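Local coordinates for protein immunomodulatory active chitinase (Trichuris suis, PDB 6G9C) that probably binds and hydrolyses chitin as a secreted family 18 glycosyl hydrolase, and has immunomodulatory properties in inflammatory lung disease, at residues K32-G36 with K358-G364; Y57-E63 with S99-K104; R129-I133 with L165-I170. All coordinates share one frame; numbering follows the deposited sequence.

Contact 1: residues K32-G36 with K358-G364; sequences KYVRG and KQENYGG
Val34 and Gly364 pair as neighbours in parallel strands, their CA atoms 4.4 Å apart. The backbone bond here runs from Val34 N to Gly363 O at 2.9 Å. Two CA-H...O contacts flank it: Tyr33 CA lies 3.5 Å from the same Gly363 O, and Gly364 CA approaches Val34 O to 3.2 Å. At phi 159° and psi -153°, Gly364, having no side chain, leaves room for the carbonyl oxygen of Val34 to lie against its CA.

This pairing closes the (beta/alpha)8 barrel of the family 18 glycosyl hydrolases, because strand 34-40 is the first of the barrel and strand 364-368 the last. Further bonds of Val34 and Gly36 with Ala365 continue the ladder. Just before the last strand, helix 347-360 ends in a Schellman motif with Asn361, at positive phi, as its C-prime residue.

Most of the side-chain contact comes from Tyr33, whose ring lies against the turn. CG anti to the carbonyl carbon (chi1 -68°) swings the ring alongside 362-364, where its CE1 edge meets Tyr362 O at 3.3 Å, in plane. That carbonyl oxygen also accepts a hydrogen bond from Lys266. Farther out, Tyr33 OH touches the aliphatic part of Lys358, 3.2 Å from its CG, the two side chains crossing at about a right angle. The ammonium of Lys358 leads away to Ile397 O, while Tyr33 also packs on Leu398 of helix 392-398.

Contact 2: residues Y57-E63 with S99-K104; sequences YQANLCE and SQPDLK
Gln100 OE1 is gripped by two donors of segment 57-63. Tyr57 OH gives it a 2.7 Å bond in the carbonyl plane, on a lone pair, whereas Asn60 N, 2.9 Å from Gln100 OE1, comes from well above that plane. The amide and the phenol ring are nearly coplanar, 28° apart, and the oxygen lies at the ring's edge. At the other end of the amide, Gln100 NE2 donates to Cys62 O at 2.7 Å and to Asp102 OD1 at 3.0 Å, the latter within the amide plane. Four bonds hold this buried amide; the donor Asn60 N and the acceptor Cys62 O define which end is oxygen and which is nitrogen. Gln100 reaches across because its chain is extended, with CG anti to the backbone N (chi1 -169°).

Each partner loop is itself folded as a turn, type II from Gln58 to Leu61 and type I from Gln100 to Leu103. Tyr57 OH spans the base of the first by accepting from Cys62 N, and Cys62 is tied to Cys37 by a disulfide.

At the outer side Glu63 and Asp102 bring like charges near one another, Glu63 OE2 to Asp102 OD2 4.2 Å, which could raise their pKa values; a water joins Glu63 OE2 to Asp102 O. On the inner side Leu103 CD1 lies 3.7 Å from Glu63 O.

The bond from Lys104 N to Glu63 O, 3.0 Å, leads into the parallel pairing of barrel strands 64-72 and 104-110, and Gln96, earlier in the loop that follows helix 85-94, touches both Tyr57 and Leu103.

Contact 3: residues R129-I133 with L165-I170; sequences RAKFI and LLCQEI
Two neighbouring helices on the outside of the barrel, 126-142 and 160-181, meet where Arg129 and Glu169 form a side-on salt bridge. Arg129 NE donates to Glu169 OE1 at 2.8 Å, almost straight at 174° and within the guanidinium plane, while Arg129 NH2 donates to Glu169 OE2 at 2.9 Å, with the oxygen tilted out of that plane. The planes of the two groups are markedly twisted against each other. Leu165 CB lies 3.8 Å above the centre of one guanidinium face, and the bend at chi3 (-61°) turns the group onto it. Arg129 NH1 bonds to Ala123 O, which further fixes the rotation of the guanidinium.

The short segments run in broadly the same direction, 45° apart, as expected of consecutive helices in a beta/alpha barrel, with strand 147-151 joined between them in sequence. One turn further along the helices the contact becomes apolar. Ile133 CD1 meets Glu169 CB at 3.6 Å, and Ile133 CG1 meets Ile170 CG1 at 3.9 Å. Nearer the strands, Phe132 CD2 lies 4.0 Å from Leu166 CD1, the side chains crossing at about a right angle; Phe132 and Ile170 both also rest on Phe148 of strand 147-151.

In the fold
All three contacts belong to the glycosyl hydrolase barrel: contacts 1 and 2 lie together at the starts of barrel strands, contact 3 in the outer helices. Contact 1 joins the first and last strands, mostly through backbone atoms, and is partly buried. Contact 2, also partly buried, ties the loops that lead into the next two strands by a side-chain amide network with charged groups and waters at its outer side. These two touch: Arg35 O lies 2.7 Å from Glu63 N, and Arg35 NH1 reaches Asn60 O. Contact 3, about 17 Å and 15 Å from them by nearest atoms, is buried; an ion pair borders apolar side chains there. Along the chain, contact 1 encloses both others.

Contact 1: residues K32-G36 with K358-G364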
loop_
_atom_site.group_PDB
_atom_site.type_symbol
_atom_site.label_atom_id
_atom_site.label_comp_id
_atom_site.label_asym_id
_atom_site.label_seq_id
_atom_site.Cartn_x
_atom_site.Cartn_y
_atom_site.Cartn_z
ATOM N N LYS A 32 2.288 -1.216 23.482
ATOM C CA LYS A 32 2.049 -0.632 24.798
ATOM C C LYS A 32 2.252 0.892 24.828
ATOM O O LYS A 32 1.587 1.588 25.598
ATOM C CB LYS A 32 2.949 -1.291 25.845
ATOM C CG LYS A 32 2.425 -1.155 27.263
ATOM C CD LYS A 32 3.553 -1.105 28.276
ATOM C CE LYS A 32 3.002 -1.063 29.692
ATOM N NZ LYS A 32 1.867 -0.103 29.817
ATOM N N TYR A 33 3.166 1.416 24.009
ATOM C CA TYR A 33 3.360 2.859 23.901
ATOM C C TYR A 33 3.168 3.306 22.456
ATOM O O TYR A 33 3.678 2.667 21.528
ATOM C CB TYR A 33 4.747 3.282 24.410
ATOM C CG TYR A 33 4.910 3.111 25.908
ATOM C CD1 TYR A 33 4.304 3.987 26.795
ATOM C CD2 TYR A 33 5.644 2.052 26.433
ATOM C CE1 TYR A 33 4.437 3.829 28.165
ATOM C CE2 TYR A 33 5.784 1.888 27.804
ATOM C CZ TYR A 33 5.178 2.774 28.662
ATOM O OH TYR A 33 5.312 2.614 30.023
ATOM N N VAL A 34 2.413 4.396 22.276
ATOM C CA VAL A 34 2.328 5.067 20.983
ATOM C C VAL A 34 3.676 5.701 20.655
ATOM O O VAL A 34 4.308 6.323 21.517
ATOM C CB VAL A 34 1.221 6.139 21.022
ATOM C CG1 VAL A 34 1.335 7.090 19.836
ATOM C CG2 VAL A 34 -0.165 5.498 21.081
ATOM N N ARG A 35 4.118 5.565 19.402
ATOM C CA ARG A 35 5.286 6.287 18.895
ATOM C C ARG A 35 4.884 6.998 17.613
ATOM O O ARG A 35 4.657 6.348 16.590
ATOM C CB ARG A 35 6.476 5.351 18.658
ATOM C CG ARG A 35 6.889 4.619 19.919
ATOM C CD ARG A 35 8.069 3.685 19.670
ATOM N NE ARG A 35 7.663 2.455 18.999
ATOM C CZ ARG A 35 7.970 2.157 17.742
ATOM N NH1 ARG A 35 8.687 3.001 17.018
ATOM N NH2 ARG A 35 7.560 1.015 17.206
ATOM N N GLY A 36 4.785 8.329 17.665
ATOM C CA GLY A 36 4.381 9.090 16.491
ATOM C C GLY A 36 5.433 10.046 15.960
ATOM O O GLY A 36 6.316 10.474 16.706
ATOM N N LYS A 358 7.767 6.564 30.435
ATOM C CA LYS A 358 7.570 5.195 30.896
ATOM C C LYS A 358 7.326 5.152 32.400
ATOM O O LYS A 358 6.483 4.382 32.878
ATOM C CB LYS A 358 8.783 4.343 30.514
ATOM C CG LYS A 358 8.489 2.865 30.377
ATOM C CD LYS A 358 9.757 2.047 30.264
ATOM C CE LYS A 358 10.573 2.468 29.061
ATOM N NZ LYS A 358 11.662 1.490 28.782
ATOM N N GLN A 359 8.043 5.983 33.160
ATOM C CA GLN A 359 7.906 5.962 34.613
ATOM C C GLN A 359 6.500 6.356 35.040
ATOM O O GLN A 359 5.929 5.751 35.954
ATOM C CB GLN A 359 8.938 6.895 35.245
ATOM C CG GLN A 359 8.845 7.025 36.762
ATOM C CD GLN A 359 9.674 8.185 37.296
ATOM O OE1 GLN A 359 10.756 7.986 37.848
ATOM N NE2 GLN A 359 9.168 9.404 37.132
ATOM N N GLU A 360 5.928 7.365 34.390
ATOM C CA GLU A 360 4.615 7.888 34.732
ATOM C C GLU A 360 3.490 7.181 33.996
ATOM O O GLU A 360 2.319 7.457 34.280
ATOM C CB GLU A 360 4.550 9.392 34.430
ATOM C CG GLU A 360 5.554 10.226 35.216
ATOM C CD GLU A 360 5.407 10.049 36.717
ATOM O OE1 GLU A 360 4.288 10.252 37.238
ATOM O OE2 GLU A 360 6.409 9.696 37.373
ATOM N N ASN A 361 3.821 6.292 33.057
ATOM C CA ASN A 361 2.838 5.525 32.295
ATOM C C ASN A 361 1.893 6.434 31.513
ATOM O O ASN A 361 0.675 6.248 31.510
ATOM C CB ASN A 361 2.053 4.577 33.205
ATOM C CG ASN A 361 2.911 3.992 34.305
ATOM O OD1 ASN A 361 3.747 3.118 34.060
ATOM N ND2 ASN A 361 2.725 4.486 35.526
ATOM N N TYR A 362 2.463 7.423 30.828
ATOM C CA TYR A 362 1.672 8.138 29.839
ATOM C C TYR A 362 1.553 7.275 28.583
ATOM O O TYR A 362 2.063 6.154 28.520
ATOM C CB TYR A 362 2.272 9.519 29.570
ATOM C CG TYR A 362 1.886 10.505 30.649
ATOM C CD1 TYR A 362 0.601 11.034 30.695
ATOM C CD2 TYR A 362 2.790 10.884 31.637
ATOM C CE1 TYR A 362 0.227 11.921 31.689
ATOM C CE2 TYR A 362 2.423 11.779 32.640
ATOM C CZ TYR A 362 1.136 12.292 32.654
ATOM O OH TYR A 362 0.750 13.178 33.636
ATOM N N GLY A 363 0.846 7.786 27.573
ATOM C CA GLY A 363 0.440 6.933 26.466
ATOM C C GLY A 363 1.530 6.666 25.453
ATOM O O GLY A 363 1.496 5.645 24.753
ATOM N N GLY A 364 2.489 7.566 25.348
ATOM C CA GLY A 364 3.609 7.392 24.439
ATOM C C GLY A 364 4.236 8.740 24.134
ATOM O O GLY A 364 4.134 9.682 24.928
#

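Contact 2: residues Y57-E63 with S99-K104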
loop_
_atom_site.group_PDB
_atom_site.type_symbol
_atom_site.label_atom_id
_atom_site.label_comp_id
_atom_site.label_asym_id
_atom_site.label_seq_id
_atom_site.Cartn_x
_atom_site.Cartn_y
_atom_site.Cartn_z
ATOM N N TYR A 57 12.694 8.326 5.498
ATOM C CA TYR A 57 12.128 7.672 6.673
ATOM C C TYR A 57 12.817 6.326 6.885
ATOM O O TYR A 57 13.262 5.677 5.937
ATOM C CB TYR A 57 10.609 7.474 6.515
ATOM C CG TYR A 57 9.990 6.706 7.669
ATOM C CD1 TYR A 57 9.758 7.331 8.893
ATOM C CD2 TYR A 57 9.689 5.346 7.552
ATOM C CE1 TYR A 57 9.220 6.638 9.962
ATOM C CE2 TYR A 57 9.138 4.640 8.622
ATOM C CZ TYR A 57 8.928 5.288 9.822
ATOM O OH TYR A 57 8.401 4.604 10.897
ATOM N N GLN A 58 12.935 5.919 8.145
ATOM C CA GLN A 58 13.616 4.680 8.500
ATOM C C GLN A 58 12.618 3.732 9.149
ATOM O O GLN A 58 11.941 4.110 10.109
ATOM C CB GLN A 58 14.791 4.961 9.446
ATOM C CG GLN A 58 15.464 3.723 10.028
ATOM C CD GLN A 58 16.760 4.083 10.753
ATOM O OE1 GLN A 58 17.738 4.502 10.133
ATOM N NE2 GLN A 58 16.748 3.962 12.074
ATOM N N ALA A 59 12.532 2.505 8.624
ATOM C CA ALA A 59 11.553 1.535 9.105
ATOM C C ALA A 59 11.615 1.383 10.622
ATOM O O ALA A 59 12.700 1.329 11.215
ATOM C CB ALA A 59 11.783 0.178 8.431
ATOM N N ASN A 60 10.431 1.349 11.244
ATOM C CA ASN A 60 10.190 1.108 12.669
ATOM C C ASN A 60 10.539 2.288 13.568
ATOM O O ASN A 60 10.490 2.158 14.795
ATOM C CB ASN A 60 10.924 -0.147 13.149
ATOM C CG ASN A 60 10.398 -1.394 12.489
ATOM O OD1 ASN A 60 9.189 -1.604 12.432
ATOM N ND2 ASN A 60 11.295 -2.215 11.960
ATOM N N LEU A 61 10.905 3.433 12.999
ATOM C CA LEU A 61 11.084 4.643 13.792
ATOM C C LEU A 61 9.799 5.015 14.532
ATOM O O LEU A 61 9.821 5.309 15.735
ATOM C CB LEU A 61 11.501 5.769 12.856
ATOM C CG LEU A 61 12.487 6.852 13.212
ATOM C CD1 LEU A 61 13.759 6.255 13.756
ATOM C CD2 LEU A 61 12.735 7.655 11.945
ATOM N N CYS A 62 8.671 4.987 13.829
ATOM C CA CYS A 62 7.380 5.453 14.323
ATOM C C CYS A 62 6.347 4.374 14.046
ATOM O O CYS A 62 6.499 3.600 13.100
ATOM C CB CYS A 62 6.932 6.748 13.626
ATOM S SG CYS A 62 8.263 7.936 13.628
ATOM N N GLU A 63 5.301 4.305 14.870
ATOM C CA GLU A 63 4.151 3.516 14.431
ATOM C C GLU A 63 3.173 4.349 13.619
ATOM O O GLU A 63 2.494 3.816 12.736
ATOM C CB GLU A 63 3.412 2.876 15.607
ATOM C CG GLU A 63 2.526 1.725 15.147
ATOM C CD GLU A 63 1.663 1.148 16.243
ATOM O OE1 GLU A 63 1.849 1.522 17.422
ATOM O OE2 GLU A 63 0.792 0.316 15.916
ATOM N N SER A 99 8.401 -1.573 3.820
ATOM C CA SER A 99 9.402 -2.051 4.765
ATOM C C SER A 99 8.913 -2.032 6.207
ATOM O O SER A 99 9.629 -2.505 7.092
ATOM C CB SER A 99 10.691 -1.234 4.632
ATOM O OG SER A 99 10.412 0.114 4.306
ATOM N N GLN A 100 7.705 -1.526 6.458
ATOM C CA GLN A 100 7.133 -1.501 7.804
ATOM C C GLN A 100 5.628 -1.696 7.690
ATOM O O GLN A 100 4.854 -0.726 7.661
ATOM C CB GLN A 100 7.461 -0.196 8.529
ATOM C CG GLN A 100 7.124 -0.212 10.018
ATOM C CD GLN A 100 7.060 1.171 10.618
ATOM O OE1 GLN A 100 7.826 2.054 10.244
ATOM N NE2 GLN A 100 6.127 1.377 11.547
ATOM N N PRO A 101 5.170 -2.952 7.642
ATOM C CA PRO A 101 3.752 -3.216 7.340
ATOM C C PRO A 101 2.773 -2.630 8.348
ATOM O O PRO A 101 1.642 -2.313 7.966
ATOM C CB PRO A 101 3.681 -4.753 7.310
ATOM C CG PRO A 101 5.092 -5.203 7.089
ATOM C CD PRO A 101 5.968 -4.190 7.738
ATOM N N ASP A 102 3.170 -2.447 9.610
ATOM C CA ASP A 102 2.262 -1.910 10.622
ATOM C C ASP A 102 2.174 -0.387 10.612
ATOM O O ASP A 102 1.411 0.172 11.402
ATOM C CB ASP A 102 2.682 -2.384 12.020
ATOM C CG ASP A 102 3.901 -1.633 12.559
ATOM O OD1 ASP A 102 4.767 -1.237 11.756
ATOM O OD2 ASP A 102 3.997 -1.445 13.791
ATOM N N LEU A 103 2.942 0.294 9.763
ATOM C CA LEU A 103 2.925 1.754 9.725
ATOM C C LEU A 103 1.527 2.282 9.420
ATOM O O LEU A 103 0.852 1.786 8.521
ATOM C CB LEU A 103 3.915 2.246 8.664
ATOM C CG LEU A 103 4.067 3.756 8.485
ATOM C CD1 LEU A 103 4.564 4.380 9.776
ATOM C CD2 LEU A 103 5.025 4.055 7.327
ATOM N N LYS A 104 1.086 3.278 10.188
ATOM C CA LYS A 104 -0.147 4.007 9.916
ATOM C C LYS A 104 0.201 5.446 9.559
ATOM O O LYS A 104 1.044 6.061 10.213
ATOM C CB LYS A 104 -1.084 3.991 11.129
ATOM C CG LYS A 104 -1.423 2.610 11.673
ATOM C CD LYS A 104 -2.049 1.756 10.607
ATOM C CE LYS A 104 -2.585 0.451 11.180
ATOM N NZ LYS A 104 -2.386 -0.680 10.227
HETATM O O HOH W 1 7.222 -0.511 14.364
HETATM O O HOH W 2 -0.499 0.300 13.575
#

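Contact 3: residues R129-I133 with L165-I170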
loop_
_atom_site.group_PDB
_atom_site.type_symbol
_atom_site.label_atom_id
_atom_site.label_comp_id
_atom_site.label_asym_id
_atom_site.label_seq_id
_atom_site.Cartn_x
_atom_site.Cartn_y
_atom_site.Cartn_z
ATOM N N ARG A 129 -20.050 21.897 9.274
ATOM C CA ARG A 129 -19.217 20.767 9.663
ATOM C C ARG A 129 -19.462 19.560 8.762
ATOM O O ARG A 129 -18.523 18.821 8.437
ATOM C CB ARG A 129 -19.460 20.410 11.132
ATOM C CG ARG A 129 -19.170 21.557 12.104
ATOM C CD ARG A 129 -19.288 21.113 13.556
ATOM N NE ARG A 129 -20.639 20.637 13.888
ATOM C CZ ARG A 129 -21.582 21.350 14.510
ATOM N NH1 ARG A 129 -21.366 22.610 14.893
ATOM N NH2 ARG A 129 -22.757 20.792 14.763
ATOM N N ALA A 130 -20.712 19.349 8.343
ATOM C CA ALA A 130 -21.030 18.213 7.481
ATOM C C ALA A 130 -20.382 18.356 6.108
ATOM O O ALA A 130 -19.915 17.367 5.529
ATOM C CB ALA A 130 -22.549 18.065 7.341
ATOM N N LYS A 131 -20.365 19.575 5.560
ATOM C CA LYS A 131 -19.691 19.801 4.289
ATOM C C LYS A 131 -18.207 19.485 4.406
ATOM O O LYS A 131 -17.638 18.781 3.565
ATOM C CB LYS A 131 -19.899 21.244 3.827
ATOM C CG LYS A 131 -19.372 21.480 2.425
ATOM C CD LYS A 131 -19.542 22.918 1.982
ATOM C CE LYS A 131 -18.898 23.129 0.621
ATOM N NZ LYS A 131 -19.223 24.459 0.038
ATOM N N PHE A 132 -17.565 19.997 5.458
ATOM C CA PHE A 132 -16.159 19.687 5.703
ATOM C C PHE A 132 -15.934 18.187 5.870
ATOM O O PHE A 132 -15.011 17.615 5.276
ATOM C CB PHE A 132 -15.676 20.442 6.940
ATOM C CG PHE A 132 -14.390 19.916 7.501
ATOM C CD1 PHE A 132 -13.202 20.129 6.834
ATOM C CD2 PHE A 132 -14.369 19.202 8.690
ATOM C CE1 PHE A 132 -12.013 19.651 7.335
ATOM C CE2 PHE A 132 -13.182 18.720 9.198
ATOM C CZ PHE A 132 -11.996 18.947 8.519
ATOM N N ILE A 133 -16.753 17.536 6.699
ATOM C CA ILE A 133 -16.534 16.121 7.010
ATOM C C ILE A 133 -16.661 15.258 5.754
ATOM O O ILE A 133 -15.851 14.348 5.526
ATOM C CB ILE A 133 -17.510 15.667 8.115
ATOM C CG1 ILE A 133 -17.089 16.221 9.478
ATOM C CG2 ILE A 133 -17.586 14.158 8.183
ATOM C CD1 ILE A 133 -18.168 16.064 10.540
ATOM N N LEU A 165 -18.588 19.164 19.146
ATOM C CA LEU A 165 -19.522 18.686 18.130
ATOM C C LEU A 165 -18.777 18.233 16.878
ATOM O O LEU A 165 -19.040 17.150 16.339
ATOM C CB LEU A 165 -20.528 19.780 17.789
ATOM C CG LEU A 165 -21.652 19.997 18.809
ATOM C CD1 LEU A 165 -22.337 21.342 18.583
ATOM C CD2 LEU A 165 -22.668 18.849 18.801
ATOM N N LEU A 166 -17.838 19.054 16.403
ATOM C CA LEU A 166 -17.017 18.655 15.264
ATOM C C LEU A 166 -16.363 17.292 15.500
ATOM O O LEU A 166 -16.428 16.399 14.642
ATOM C CB LEU A 166 -15.963 19.729 14.986
ATOM C CG LEU A 166 -14.908 19.408 13.923
ATOM C CD1 LEU A 166 -15.549 19.244 12.562
ATOM C CD2 LEU A 166 -13.863 20.505 13.887
ATOM N N CYS A 167 -15.749 17.098 16.673
ATOM C CA CYS A 167 -15.063 15.831 16.933
ATOM C C CYS A 167 -16.043 14.663 17.047
ATOM O O CYS A 167 -15.774 13.575 16.525
ATOM C CB CYS A 167 -14.205 15.938 18.190
ATOM S SG CYS A 167 -12.782 17.020 17.993
ATOM N N GLN A 168 -17.189 14.862 17.706
ATOM C CA GLN A 168 -18.170 13.788 17.791
ATOM C C GLN A 168 -18.689 13.414 16.407
ATOM O O GLN A 168 -18.887 12.230 16.108
ATOM C CB GLN A 168 -19.331 14.207 18.705
ATOM C CG GLN A 168 -18.926 14.375 20.164
ATOM C CD GLN A 168 -20.013 15.043 20.981
ATOM O OE1 GLN A 168 -20.816 15.808 20.445
ATOM N NE2 GLN A 168 -20.060 14.742 22.277
ATOM N N GLU A 169 -18.918 14.417 15.547
ATOM C CA GLU A 169 -19.453 14.147 14.213
ATOM C C GLU A 169 -18.409 13.502 13.293
ATOM O O GLU A 169 -18.762 12.656 12.457
ATOM C CB GLU A 169 -20.001 15.439 13.607
ATOM C CG GLU A 169 -21.310 15.900 14.302
ATOM C CD GLU A 169 -21.648 17.373 14.087
ATOM O OE1 GLU A 169 -21.106 18.001 13.155
ATOM O OE2 GLU A 169 -22.467 17.904 14.869
ATOM N N ILE A 170 -17.133 13.893 13.413
ATOM C CA ILE A 170 -16.072 13.226 12.642
ATOM C C ILE A 170 -16.051 11.736 12.955
ATOM O O ILE A 170 -16.086 10.889 12.052
ATOM C CB ILE A 170 -14.694 13.861 12.914
ATOM C CG1 ILE A 170 -14.543 15.211 12.199
ATOM C CG2 ILE A 170 -13.527 12.891 12.476
ATOM C CD1 ILE A 170 -13.414 16.094 12.778
#